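Local atomic coordinates of diaminopimelate decarboxylase (Phaeodactylum tricornutum, PDB entry 7JPJ), a protein that probably catalyses the pyridoxal 5'-phosphate-dependent decarboxylation of diaminopimelate in lysine biosynthesis, working as a dimer. Residues Y30-D35 with Y395-S400; V197-T202 with V230-L235; S222-F227 with R272-E277; Y239-N244 with L284-G289; S306-K311 with E348-V353. All blocks are in the same frame, centred on the assembly; numbering follows the deposited sequence.

Contact 1. Residues Y30-D35 with Y395-S400. With SO4 (sulfate ion), chain D.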
# COMPACT_ATOMS: atom_id res chain seq x y z
N TYR A 30 14.27 1.35 -9.08
CA TYR A 30 14.15 2.78 -8.81
C TYR A 30 15.45 3.46 -9.20
O TYR A 30 16.54 2.99 -8.83
CB TYR A 30 13.85 3.05 -7.34
CG TYR A 30 12.57 2.46 -6.79
CD1 TYR A 30 11.35 3.09 -6.98
CD2 TYR A 30 12.58 1.28 -6.06
CE1 TYR A 30 10.18 2.56 -6.47
CE2 TYR A 30 11.42 0.73 -5.54
CZ TYR A 30 10.22 1.38 -5.75
OH TYR A 30 9.06 0.85 -5.24
N ALA A 31 15.35 4.56 -9.94
CA ALA A 31 16.50 5.35 -10.34
C ALA A 31 16.40 6.73 -9.71
O ALA A 31 15.38 7.41 -9.85
CB ALA A 31 16.58 5.46 -11.86
N TYR A 32 17.46 7.15 -9.02
CA TYR A 32 17.56 8.47 -8.44
C TYR A 32 18.73 9.21 -9.07
O TYR A 32 19.79 8.63 -9.32
CB TYR A 32 17.75 8.41 -6.92
CG TYR A 32 16.66 7.64 -6.19
CD1 TYR A 32 16.77 6.27 -5.98
CD2 TYR A 32 15.52 8.29 -5.73
CE1 TYR A 32 15.78 5.57 -5.32
CE2 TYR A 32 14.52 7.59 -5.06
CZ TYR A 32 14.66 6.23 -4.86
OH TYR A 32 13.67 5.51 -4.21
N SER A 33 18.54 10.51 -9.33
CA SER A 33 19.51 11.33 -10.03
C SER A 33 20.10 12.37 -9.08
O SER A 33 19.36 13.16 -8.48
CB SER A 33 18.87 12.02 -11.23
OG SER A 33 19.44 13.30 -11.46
N ILE A 34 21.43 12.36 -8.95
CA ILE A 34 22.11 13.34 -8.10
C ILE A 34 21.84 14.75 -8.60
O ILE A 34 21.67 15.69 -7.81
CB ILE A 34 23.62 13.03 -8.05
CG1 ILE A 34 23.91 11.99 -6.96
CG2 ILE A 34 24.44 14.29 -7.81
CD1 ILE A 34 23.72 12.51 -5.55
N ASP A 35 21.77 14.93 -9.92
CA ASP A 35 21.48 16.24 -10.50
C ASP A 35 20.15 16.78 -10.00
O ASP A 35 20.05 17.95 -9.61
CB ASP A 35 21.49 16.15 -12.02
CG ASP A 35 22.78 16.64 -12.64
OD1 ASP A 35 23.23 17.75 -12.27
OD2 ASP A 35 23.35 15.92 -13.49
N TYR A 395 7.27 8.85 -1.70
CA TYR A 395 6.14 8.01 -1.32
C TYR A 395 5.87 6.91 -2.35
O TYR A 395 4.73 6.58 -2.66
CB TYR A 395 4.89 8.85 -1.08
CG TYR A 395 5.11 9.96 -0.08
CD1 TYR A 395 5.23 9.68 1.27
CD2 TYR A 395 5.23 11.28 -0.49
CE1 TYR A 395 5.44 10.68 2.20
CE2 TYR A 395 5.44 12.30 0.43
CZ TYR A 395 5.54 11.99 1.77
OH TYR A 395 5.76 12.99 2.69
N CYS A 396 6.95 6.33 -2.88
CA CYS A 396 6.85 5.16 -3.75
C CYS A 396 7.66 4.01 -3.18
O CYS A 396 7.07 3.05 -2.68
CB CYS A 396 7.29 5.51 -5.17
SG CYS A 396 6.26 6.75 -5.98
N SER A 397 8.99 4.08 -3.22
CA SER A 397 9.80 3.08 -2.53
C SER A 397 9.50 3.07 -1.03
O SER A 397 9.45 2.01 -0.41
CB SER A 397 11.28 3.34 -2.78
OG SER A 397 12.08 2.41 -2.07
N GLY A 398 9.29 4.25 -0.45
CA GLY A 398 9.00 4.33 0.97
C GLY A 398 7.57 4.07 1.36
O GLY A 398 7.27 4.05 2.56
N MET A 399 6.67 3.89 0.40
CA MET A 399 5.27 3.61 0.71
C MET A 399 4.60 2.89 -0.45
O MET A 399 3.96 3.51 -1.31
CB MET A 399 4.53 4.91 1.04
CG MET A 399 3.02 4.76 1.21
SD MET A 399 2.12 6.29 0.93
CE MET A 399 1.46 5.99 -0.71
N SER A 400 4.75 1.57 -0.49
CA SER A 400 4.15 0.75 -1.52
C SER A 400 3.77 -0.59 -0.91
O SER A 400 4.10 -0.89 0.24
CB SER A 400 5.09 0.55 -2.72
OG SER A 400 6.27 -0.14 -2.33
S SO4 D . 5.28 16.62 1.95
O1 SO4 D . 4.57 16.61 0.67
O2 SO4 D . 6.07 17.85 2.04
O3 SO4 D . 6.16 15.47 2.04
O4 SO4 D . 4.31 16.57 3.04
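The ring of Tyr30 carries Ser397 on one face: the serine CB stands 3.8 Å from the centroid of the Tyr30 ring and 13° off its normal, a CH-pi contact centred on the aromatic system. Cys396 CB approaches the same ring obliquely. Tyr30 and Tyr32 belong to strand 29-33, which is built into the mixed beta sheet of this type III pyridoxal-phosphate fold, while 395-400 is an irregular loop leading toward strand 412-415. Tyr32 adds its phenol end, its OH lying 3.5 Å from Ser397 CB. The backbone sets Ser397 CB over the Tyr30 ring, and with OG anti to the backbone N (chi1 178°) the hydroxyl is turned to the Glu412 carboxylate, which also binds Tyr32 OH. Tyr30 OH is held by the Asp318 carbonyl. An alanine in place of Tyr30 is likely to leave Ser397 CB without its aromatic floor and the Asp318 carbonyl without its phenol partner. Two residues before Ser397 the Tyr395 ring meets a sulfate edge-on; Gly238 N, Gly281 N and Thr282 OG1 also hold this ion, consistent with a cofactor phosphate site. Tyr395 OH gives its hydrogen bond to sulfate O3 at 2.6 Å.

Contact 2. Residues V197-T202 with V230-L235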
# COMPACT_ATOMS: atom_id res chain seq x y z
N VAL A 197 9.39 25.60 26.58
CA VAL A 197 8.95 25.48 25.20
C VAL A 197 9.85 26.36 24.33
O VAL A 197 9.82 27.59 24.43
CB VAL A 197 7.48 25.89 25.05
CG1 VAL A 197 6.98 25.56 23.65
CG2 VAL A 197 6.64 25.18 26.09
N GLU A 198 10.66 25.72 23.48
CA GLU A 198 11.61 26.43 22.64
C GLU A 198 11.19 26.51 21.18
O GLU A 198 11.77 27.30 20.44
CB GLU A 198 12.99 25.77 22.72
CG GLU A 198 13.09 24.44 21.99
CD GLU A 198 14.52 23.91 21.90
OE1 GLU A 198 15.45 24.61 22.35
OE2 GLU A 198 14.71 22.80 21.36
N ARG A 199 10.19 25.74 20.76
CA ARG A 199 9.88 25.61 19.34
C ARG A 199 8.42 25.24 19.16
O ARG A 199 7.90 24.37 19.87
CB ARG A 199 10.80 24.57 18.68
CG ARG A 199 10.40 24.15 17.29
CD ARG A 199 11.36 23.09 16.75
NE ARG A 199 11.34 21.87 17.55
CZ ARG A 199 12.27 21.55 18.45
NH1 ARG A 199 13.29 22.37 18.67
NH2 ARG A 199 12.17 20.42 19.14
N ILE A 200 7.76 25.90 18.21
CA ILE A 200 6.39 25.60 17.81
C ILE A 200 6.43 24.95 16.44
O ILE A 200 7.24 25.34 15.58
CB ILE A 200 5.51 26.87 17.81
CG1 ILE A 200 5.46 27.48 19.22
CG2 ILE A 200 4.10 26.56 17.33
CD1 ILE A 200 4.72 26.63 20.23
N HIS A 201 5.56 23.97 16.23
CA HIS A 201 5.50 23.21 14.98
C HIS A 201 4.09 23.27 14.41
O HIS A 201 3.12 23.01 15.13
CB HIS A 201 5.92 21.75 15.21
CG HIS A 201 6.13 20.98 13.94
ND1 HIS A 201 6.11 21.56 12.70
CD2 HIS A 201 6.38 19.66 13.74
CE1 HIS A 201 6.33 20.64 11.78
NE2 HIS A 201 6.50 19.48 12.38
N THR A 202 3.99 23.61 13.14
CA THR A 202 2.72 23.65 12.43
C THR A 202 2.89 22.96 11.09
O THR A 202 4.00 22.78 10.60
CB THR A 202 2.22 25.09 12.24
OG1 THR A 202 0.84 25.08 11.86
CG2 THR A 202 3.02 25.77 11.15
N VAL A 230 10.01 30.49 23.16
CA VAL A 230 10.13 29.90 21.83
C VAL A 230 11.10 30.73 21.00
O VAL A 230 11.00 31.97 20.95
CB VAL A 230 8.76 29.79 21.16
CG1 VAL A 230 8.91 29.37 19.70
CG2 VAL A 230 7.87 28.82 21.90
N LYS A 231 12.03 30.06 20.32
CA LYS A 231 12.98 30.71 19.44
C LYS A 231 12.93 30.19 18.01
O LYS A 231 13.63 30.74 17.15
CB LYS A 231 14.40 30.57 19.98
CG LYS A 231 14.60 31.20 21.35
CD LYS A 231 15.92 30.79 21.98
CE LYS A 231 16.18 31.55 23.27
NZ LYS A 231 17.52 32.21 23.25
N THR A 232 12.14 29.15 17.73
CA THR A 232 12.09 28.53 16.42
C THR A 232 10.64 28.26 16.04
O THR A 232 9.84 27.84 16.87
CB THR A 232 12.88 27.22 16.39
OG1 THR A 232 14.26 27.49 16.66
CG2 THR A 232 12.78 26.55 15.03
N MET A 233 10.31 28.51 14.77
CA MET A 233 9.00 28.23 14.21
C MET A 233 9.16 27.25 13.05
O MET A 233 9.82 27.57 12.05
CB MET A 233 8.31 29.52 13.75
CG MET A 233 7.04 29.31 12.93
SD MET A 233 5.55 29.18 13.94
CE MET A 233 5.31 27.40 13.98
N ASN A 234 8.56 26.07 13.18
CA ASN A 234 8.60 25.03 12.15
C ASN A 234 7.27 25.05 11.40
O ASN A 234 6.23 24.66 11.95
CB ASN A 234 8.86 23.66 12.79
CG ASN A 234 9.10 22.56 11.76
OD1 ASN A 234 8.65 22.63 10.62
ND2 ASN A 234 9.80 21.51 12.18
N LEU A 235 7.32 25.48 10.13
CA LEU A 235 6.12 25.61 9.30
C LEU A 235 5.77 24.35 8.53
O LEU A 235 4.78 24.36 7.79
CB LEU A 235 6.30 26.77 8.32
CG LEU A 235 6.35 28.17 8.94
CD1 LEU A 235 6.50 29.23 7.85
CD2 LEU A 235 5.11 28.43 9.78
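Asn234 O takes two hydrogen bonds, one from the backbone and one from a ring. Thr202 N reaches it at 2.7 Å, nearly in line with the C=O, and His201 ND1 at 3.2 Å, from well above the carbonyl plane although the oxygen lies in the plane of the imidazole. Asn234 N in turn gives a straight bond to Ile200 O (2.8 Å, 173° at the hydrogen), and Ile200 N binds Thr232 O, so the parallel ladder alternates regularly. At its start Glu198 O is shared by Lys231 N and Thr232 N. The Asn234 amide lies alongside His201, stacked on one face of the ring with the planes 27° apart; its ND2 is held by Glu279, which also reaches His201 NE2 weakly. With a leucine in place of His201, Asn234 O would probably lose its second donor and the amide its flat partner. On the other face of the sheet the doubly bent Met233 chain brings CE to 3.7 Å from Ile200 CG2. Val230 CG2 touches both Val197 CG1 and Ile200 CG1, 3.8 Å from each. The pair closes a beta-alpha-beta unit of the TIM barrel: helix 210-222 makes the crossover, strand 141-147 flanks 197-202, and strand 275-278 flanks 230-235.

Contact 3. Residues S222-F227 with R272-E277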
# COMPACT_ATOMS: atom_id res chain seq x y z
N SER A 222 1.23 33.30 16.04
CA SER A 222 0.48 33.78 17.19
C SER A 222 0.61 32.85 18.38
O SER A 222 0.48 33.28 19.53
CB SER A 222 -0.99 33.98 16.83
OG SER A 222 -1.58 32.76 16.41
N PHE A 223 0.87 31.56 18.13
CA PHE A 223 1.12 30.62 19.22
C PHE A 223 2.52 30.78 19.80
O PHE A 223 2.76 30.32 20.92
CB PHE A 223 0.91 29.19 18.73
CG PHE A 223 -0.50 28.91 18.30
CD1 PHE A 223 -1.51 28.82 19.24
CD2 PHE A 223 -0.82 28.76 16.96
CE1 PHE A 223 -2.81 28.57 18.86
CE2 PHE A 223 -2.12 28.52 16.57
CZ PHE A 223 -3.12 28.42 17.52
N CYS A 224 3.44 31.42 19.08
CA CYS A 224 4.77 31.66 19.61
C CYS A 224 4.79 32.76 20.67
O CYS A 224 5.75 32.83 21.45
CB CYS A 224 5.75 32.00 18.49
SG CYS A 224 5.99 30.68 17.28
N LYS A 225 3.77 33.61 20.71
CA LYS A 225 3.69 34.62 21.75
C LYS A 225 3.05 34.09 23.03
O LYS A 225 3.08 34.79 24.05
CB LYS A 225 2.93 35.86 21.25
CG LYS A 225 1.42 35.77 21.38
CD LYS A 225 0.74 37.01 20.82
CE LYS A 225 1.14 38.26 21.59
NZ LYS A 225 0.50 39.48 21.01
N VAL A 226 2.48 32.89 22.99
CA VAL A 226 1.97 32.27 24.22
C VAL A 226 3.13 31.80 25.09
O VAL A 226 3.11 31.97 26.32
CB VAL A 226 1.01 31.12 23.87
CG1 VAL A 226 0.71 30.28 25.10
CG2 VAL A 226 -0.27 31.67 23.26
N PHE A 227 4.16 31.23 24.48
CA PHE A 227 5.35 30.79 25.20
C PHE A 227 6.53 31.69 24.83
O PHE A 227 7.12 31.52 23.75
CB PHE A 227 5.66 29.33 24.88
CG PHE A 227 4.47 28.42 25.03
CD1 PHE A 227 4.06 28.00 26.29
CD2 PHE A 227 3.75 28.01 23.92
CE1 PHE A 227 2.97 27.18 26.44
CE2 PHE A 227 2.65 27.18 24.07
CZ PHE A 227 2.26 26.77 25.33
N ARG A 272 11.02 39.77 19.01
CA ARG A 272 11.74 38.50 19.00
C ARG A 272 11.98 38.07 17.56
O ARG A 272 11.05 38.00 16.75
CB ARG A 272 10.96 37.42 19.75
CG ARG A 272 10.93 37.61 21.26
CD ARG A 272 9.69 36.99 21.88
NE ARG A 272 9.49 35.61 21.44
CZ ARG A 272 8.37 34.93 21.61
NH1 ARG A 272 7.33 35.50 22.20
NH2 ARG A 272 8.27 33.68 21.17
N GLU A 273 13.24 37.77 17.24
CA GLU A 273 13.63 37.32 15.91
C GLU A 273 13.72 35.80 15.93
O GLU A 273 14.61 35.23 16.57
CB GLU A 273 14.95 37.96 15.49
CG GLU A 273 14.90 39.49 15.49
CD GLU A 273 16.21 40.13 15.07
OE1 GLU A 273 17.16 39.39 14.71
OE2 GLU A 273 16.30 41.38 15.10
N LEU A 274 12.80 35.14 15.23
CA LEU A 274 12.62 33.70 15.34
C LEU A 274 13.29 32.97 14.19
O LEU A 274 13.25 33.41 13.04
CB LEU A 274 11.13 33.34 15.35
CG LEU A 274 10.27 33.83 16.52
CD1 LEU A 274 8.83 33.39 16.32
CD2 LEU A 274 10.81 33.34 17.85
N GLN A 275 13.92 31.84 14.51
CA GLN A 275 14.42 30.93 13.49
C GLN A 275 13.26 30.23 12.79
O GLN A 275 12.27 29.86 13.43
CB GLN A 275 15.36 29.90 14.12
CG GLN A 275 15.83 28.83 13.15
CD GLN A 275 17.19 29.15 12.56
OE1 GLN A 275 17.57 30.32 12.48
NE2 GLN A 275 17.92 28.12 12.14
N MET A 276 13.37 30.06 11.48
CA MET A 276 12.35 29.38 10.69
C MET A 276 12.82 27.99 10.29
O MET A 276 14.01 27.75 10.07
CB MET A 276 11.99 30.17 9.43
CG MET A 276 10.63 29.79 8.84
SD MET A 276 10.30 30.48 7.21
CE MET A 276 11.95 30.75 6.59
N GLU A 277 11.86 27.07 10.19
CA GLU A 277 12.13 25.71 9.74
C GLU A 277 11.09 25.29 8.72
O GLU A 277 9.92 25.67 8.82
CB GLU A 277 12.11 24.72 10.91
CG GLU A 277 13.25 24.89 11.88
CD GLU A 277 13.26 23.81 12.94
OE1 GLU A 277 12.34 22.96 12.94
OE2 GLU A 277 14.19 23.80 13.78
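Arg272 reaches Cys224 by way of one bend: CG lies anti to the carbonyl carbon (chi1 -71°), and a turn at chi3 (50°) swings the guanidinium round to the Cys224 carbonyl. Both terminal nitrogens face that oxygen, which sits at the edge of the guanidinium and in its plane. NH2 makes the main bond, 2.7 Å to Cys224 O, while the bond from NH1 to the same oxygen is weak at 3.2 Å. Seen from the carbonyl, the NH2 donor stands well above the peptide plane and on neither lone pair. NH1 also passes 3.8 Å from Lys225 CA, so the flat group borders the chain at two consecutive residues. Segment 222-227 follows helix 210-222 in the TIM barrel and keeps helical backbone angles from 223 to 226 without the regular bonds; segment 272-277 is the run into strand 275-278. The arginine therefore bridges the connections that enter two adjacent barrel strands, and its NH2 has a second acceptor in Val230 O, just ahead of strand 232-234. Beside the polar pair, Cys224 CB lies 4.0 Å from Leu274 CD1, and SG touches the same methyl. Leu274 itself packs against Phe263 and Phe266 of helix 252-270. Lys225 turns its ammonium away from Arg272 to form a salt bridge with Glu270, at the end of that same helix.

Contact 4. Residues Y239-N244 with L284-G289. With DLY (D-lysine), chain C.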
# COMPACT_ATOMS: atom_id res chain seq x y z
N TYR A 239 4.73 21.73 0.18
CA TYR A 239 4.98 22.47 -1.06
C TYR A 239 4.72 21.58 -2.27
O TYR A 239 5.30 20.50 -2.40
CB TYR A 239 6.42 22.99 -1.06
CG TYR A 239 6.82 23.48 0.31
CD1 TYR A 239 6.37 24.70 0.78
CD2 TYR A 239 7.61 22.70 1.14
CE1 TYR A 239 6.71 25.15 2.04
CE2 TYR A 239 7.96 23.14 2.41
CZ TYR A 239 7.51 24.36 2.85
OH TYR A 239 7.84 24.80 4.11
N LYS A 240 3.82 22.03 -3.14
CA LYS A 240 3.32 21.17 -4.20
C LYS A 240 4.31 21.08 -5.35
O LYS A 240 4.98 22.05 -5.70
CB LYS A 240 1.97 21.67 -4.70
CG LYS A 240 0.83 20.66 -4.52
CD LYS A 240 0.72 20.18 -3.07
CE LYS A 240 -0.41 19.15 -2.90
NZ LYS A 240 -0.08 18.05 -1.93
N VAL A 241 4.40 19.88 -5.94
CA VAL A 241 5.26 19.61 -7.08
C VAL A 241 4.36 19.19 -8.24
O VAL A 241 3.57 18.25 -8.10
CB VAL A 241 6.30 18.52 -6.77
CG1 VAL A 241 7.11 18.18 -8.01
CG2 VAL A 241 7.21 18.96 -5.64
N GLY A 242 4.49 19.87 -9.37
CA GLY A 242 3.73 19.52 -10.55
C GLY A 242 4.45 18.50 -11.41
O GLY A 242 5.31 18.85 -12.22
N ARG A 243 4.11 17.22 -11.23
CA ARG A 243 4.77 16.17 -12.01
C ARG A 243 4.38 16.24 -13.48
O ARG A 243 5.22 16.07 -14.36
CB ARG A 243 4.43 14.80 -11.43
CG ARG A 243 4.90 14.59 -10.00
CD ARG A 243 4.37 13.27 -9.46
NE ARG A 243 4.79 13.02 -8.08
CZ ARG A 243 4.18 13.52 -7.01
NH1 ARG A 243 3.12 14.31 -7.16
NH2 ARG A 243 4.63 13.24 -5.80
N ASN A 244 3.11 16.50 -13.76
CA ASN A 244 2.59 16.46 -15.11
C ASN A 244 2.54 17.86 -15.71
O ASN A 244 2.41 18.86 -14.99
CB ASN A 244 1.20 15.83 -15.14
CG ASN A 244 1.15 14.52 -14.39
OD1 ASN A 244 1.53 13.48 -14.92
ND2 ASN A 244 0.68 14.56 -13.15
N LEU A 284 11.64 17.66 -2.24
CA LEU A 284 13.06 17.35 -2.29
C LEU A 284 13.40 16.13 -3.13
O LEU A 284 14.48 16.08 -3.72
CB LEU A 284 13.59 17.13 -0.87
CG LEU A 284 14.02 18.37 -0.08
CD1 LEU A 284 14.12 18.04 1.39
CD2 LEU A 284 15.35 18.90 -0.60
N VAL A 285 12.50 15.15 -3.23
CA VAL A 285 12.87 13.85 -3.78
C VAL A 285 11.93 13.38 -4.89
O VAL A 285 12.23 12.42 -5.60
CB VAL A 285 12.95 12.78 -2.67
CG1 VAL A 285 14.08 13.10 -1.70
CG2 VAL A 285 11.63 12.67 -1.94
N ALA A 286 10.78 14.05 -5.04
CA ALA A 286 9.76 13.59 -5.99
C ALA A 286 10.30 13.45 -7.41
O ALA A 286 10.37 12.34 -7.94
CB ALA A 286 8.56 14.53 -6.00
N MET A 287 10.69 14.57 -8.03
CA MET A 287 11.21 14.54 -9.39
C MET A 287 12.60 13.94 -9.49
O MET A 287 13.11 13.78 -10.60
CB MET A 287 11.23 15.95 -9.98
CG MET A 287 9.88 16.66 -9.99
SD MET A 287 8.53 15.68 -10.67
CE MET A 287 9.18 15.22 -12.28
N ALA A 288 13.23 13.60 -8.37
CA ALA A 288 14.56 13.02 -8.38
C ALA A 288 14.56 11.51 -8.56
O ALA A 288 15.64 10.93 -8.72
CB ALA A 288 15.31 13.39 -7.10
N GLY A 289 13.40 10.88 -8.53
CA GLY A 289 13.32 9.43 -8.63
C GLY A 289 12.39 9.01 -9.74
O GLY A 289 11.43 9.70 -10.07
N DLY C . -0.86 16.19 -6.13
CA DLY C . -0.07 15.42 -5.18
C DLY C . 1.34 16.00 -5.01
O DLY C . 1.65 17.09 -5.50
CB DLY C . -0.79 15.35 -3.83
CG DLY C . -0.34 14.21 -2.92
CD DLY C . -1.18 14.15 -1.66
CE DLY C . -0.63 13.15 -0.65
NZ DLY C . -1.36 13.22 0.65
OXT DLY C . 2.20 15.40 -4.36
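Val241 and Arg243 run past Ala286 and Met287 without a backbone bond between them, the nearest CA pair, Arg243 and Met287, being 7.1 Å apart. The 239-244 segment is irregular loop, following barrel strand 232-234; the other leaves helix 282-285 through a type I turn from Ala286 to Gly289 and leads into strand 289-300. The contact thus joins a ligand-pocket loop of the TIM barrel to the passage into the beta domain. Side chains do the touching. Met287 slides past Val241 in the opposite direction, its CG 3.7 Å from Val241 CG1. The bend at chi2 (-49°) sets Met287 SD 3.8 Å from Arg243 CG, so the thioether lies across the aliphatic base of the arginine. Ala286 CB comes obliquely to the guanidinium at NH2, at 4.1 Å. Beyond CG the Arg243 chain is extended and delivers its head group to the bound D-lysine, where Arg321 also lines the pocket; Gly391 O accepts from NE and helps fix the rotation of the group. Val241 and Lys240 border the ligand as well. The D-lysine carboxylate meets the guanidinium edge, Arg243 NH1 donating to OXT at 3.1 Å and 164°.

Contact 5. Residues S306-K311 with E348-V353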
# COMPACT_ATOMS: atom_id res chain seq x y z
N SER A 306 -13.02 -0.63 -25.89
CA SER A 306 -11.84 -1.47 -26.01
C SER A 306 -10.57 -0.63 -25.88
O SER A 306 -10.56 0.58 -26.11
CB SER A 306 -11.83 -2.22 -27.34
OG SER A 306 -11.87 -1.32 -28.44
N HIS A 307 -9.49 -1.29 -25.49
CA HIS A 307 -8.23 -0.62 -25.23
C HIS A 307 -7.07 -1.48 -25.71
O HIS A 307 -7.24 -2.67 -26.02
CB HIS A 307 -8.06 -0.31 -23.73
CG HIS A 307 -9.09 0.63 -23.19
ND1 HIS A 307 -10.39 0.24 -22.96
CD2 HIS A 307 -9.01 1.93 -22.82
CE1 HIS A 307 -11.07 1.27 -22.48
NE2 HIS A 307 -10.26 2.30 -22.38
N THR A 308 -5.90 -0.87 -25.78
CA THR A 308 -4.63 -1.57 -25.91
C THR A 308 -3.90 -1.45 -24.58
O THR A 308 -3.72 -0.35 -24.06
CB THR A 308 -3.79 -1.00 -27.04
OG1 THR A 308 -4.33 -1.42 -28.30
CG2 THR A 308 -2.35 -1.46 -26.93
N PHE A 309 -3.50 -2.59 -24.02
CA PHE A 309 -2.93 -2.66 -22.68
C PHE A 309 -1.44 -2.96 -22.76
O PHE A 309 -1.03 -3.92 -23.42
CB PHE A 309 -3.63 -3.72 -21.84
CG PHE A 309 -5.09 -3.45 -21.60
CD1 PHE A 309 -6.04 -3.82 -22.54
CD2 PHE A 309 -5.51 -2.84 -20.43
CE1 PHE A 309 -7.38 -3.58 -22.31
CE2 PHE A 309 -6.85 -2.60 -20.20
CZ PHE A 309 -7.79 -2.97 -21.14
N LEU A 310 -0.64 -2.15 -22.08
CA LEU A 310 0.78 -2.42 -21.86
C LEU A 310 0.94 -2.98 -20.45
O LEU A 310 0.64 -2.30 -19.46
CB LEU A 310 1.62 -1.16 -22.03
CG LEU A 310 1.75 -0.54 -23.42
CD1 LEU A 310 2.78 0.56 -23.39
CD2 LEU A 310 2.12 -1.59 -24.46
N LYS A 311 1.41 -4.22 -20.35
CA LYS A 311 1.61 -4.89 -19.07
C LYS A 311 3.09 -4.84 -18.70
O LYS A 311 3.94 -5.30 -19.47
CB LYS A 311 1.12 -6.34 -19.13
CG LYS A 311 -0.24 -6.51 -19.79
CD LYS A 311 -0.54 -7.97 -20.10
CE LYS A 311 -1.57 -8.55 -19.16
NZ LYS A 311 -1.85 -9.98 -19.46
N GLU A 348 1.17 5.72 -30.01
CA GLU A 348 0.01 4.86 -29.81
C GLU A 348 -0.61 5.17 -28.45
O GLU A 348 0.12 5.28 -27.46
CB GLU A 348 0.39 3.38 -29.90
CG GLU A 348 -0.78 2.44 -30.16
CD GLU A 348 -0.39 0.97 -30.07
OE1 GLU A 348 0.73 0.68 -29.59
OE2 GLU A 348 -1.20 0.11 -30.48
N SER A 349 -1.93 5.31 -28.42
CA SER A 349 -2.65 5.47 -27.16
C SER A 349 -2.87 4.11 -26.51
O SER A 349 -3.42 3.20 -27.13
CB SER A 349 -4.00 6.16 -27.39
OG SER A 349 -3.82 7.53 -27.68
N VAL A 350 -2.45 3.98 -25.25
CA VAL A 350 -2.49 2.72 -24.54
C VAL A 350 -2.94 2.95 -23.10
O VAL A 350 -3.00 4.08 -22.62
CB VAL A 350 -1.12 2.00 -24.55
CG1 VAL A 350 -0.66 1.72 -25.97
CG2 VAL A 350 -0.09 2.81 -23.78
N VAL A 351 -3.25 1.85 -22.43
CA VAL A 351 -3.46 1.80 -20.99
C VAL A 351 -2.34 0.96 -20.40
O VAL A 351 -1.97 -0.07 -20.96
CB VAL A 351 -4.84 1.20 -20.63
CG1 VAL A 351 -4.95 0.96 -19.14
CG2 VAL A 351 -5.95 2.11 -21.11
N VAL A 352 -1.78 1.42 -19.28
CA VAL A 352 -0.65 0.76 -18.63
C VAL A 352 -1.15 0.06 -17.38
O VAL A 352 -1.75 0.70 -16.50
CB VAL A 352 0.48 1.75 -18.31
CG1 VAL A 352 1.69 1.01 -17.76
CG2 VAL A 352 0.85 2.55 -19.55
N VAL A 353 -0.90 -1.25 -17.28
CA VAL A 353 -1.33 -2.04 -16.13
C VAL A 353 -0.11 -2.67 -15.47
O VAL A 353 0.95 -2.83 -16.08
CB VAL A 353 -2.35 -3.12 -16.52
CG1 VAL A 353 -3.58 -2.50 -17.16
CG2 VAL A 353 -1.72 -4.16 -17.43
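Phe309, Val351 and Val353 form the apolar centre on one face of a parallel strand pair. Val353 CG1 meets the Phe309 ring at its edge, 3.8 Å from CD2, and Val351 CG1 comes to the same carbon obliquely. The ring lies alongside Val351, both side chains pointing the same way. Val351 turns its other methyl, CG2, to His307, where it lies 3.5 Å from CD2. Further along this face Lys311 CG rests 3.6 Å from Val353 CG2, so the start of the lysine chain is part of the greasy row. On the reverse face Leu310 CD1 packs 3.7 Å from Val350 CG2; the leucine CG is anti to its carbonyl carbon (chi1 -68°), which tips the isobutyl group back along the strand toward that valine. Val350 CG1 touches Thr308 CG2. Between the two faces runs the backbone ladder: Val351 N to Thr308 O (2.8 Å), Leu310 N to Val351 O (2.7 Å) and Val353 N to Leu310 O (2.9 Å), all close to straight, although the short strand axes cross at 45°. The polar ends find partners beyond the pair. Thr308 OG1 binds His300, Glu348 pairs with Lys298, and Lys311 NZ binds Gln104 of the second subunit; Pro170, Ser171 and Ser173 of that subunit pack on His307, Phe309 and Val353. Main-chain bonds thus set the register of strands 308-312 and 347-353 in the mixed sheet, apolar groups, mostly branched, line both faces, and polar ends serve the neighbouring strand and the dimer interface.

All five are buried contacts. Contacts 2 and 3 are neighbours in the TIM barrel: strands 232-234 and 275-278 lie side by side, Met233 bonding to Gln275 and Glu277. Contact 2 is a backbone ladder; contact 3, among the connections that precede the strands, relies on one partly exposed arginine and a small apolar patch. Contacts 1 and 4 lie near the chain's centre and touch, Ser33 N probably bonding to Ala288 O; each sets a loop against a regular element without backbone hydrogen bonds across it, and each has a bound ligand. Contact 5, another parallel ladder, lies across the chain's centre from contacts 2 and 3. It shares the mixed sheet with contact 1, and both reach the second subunit.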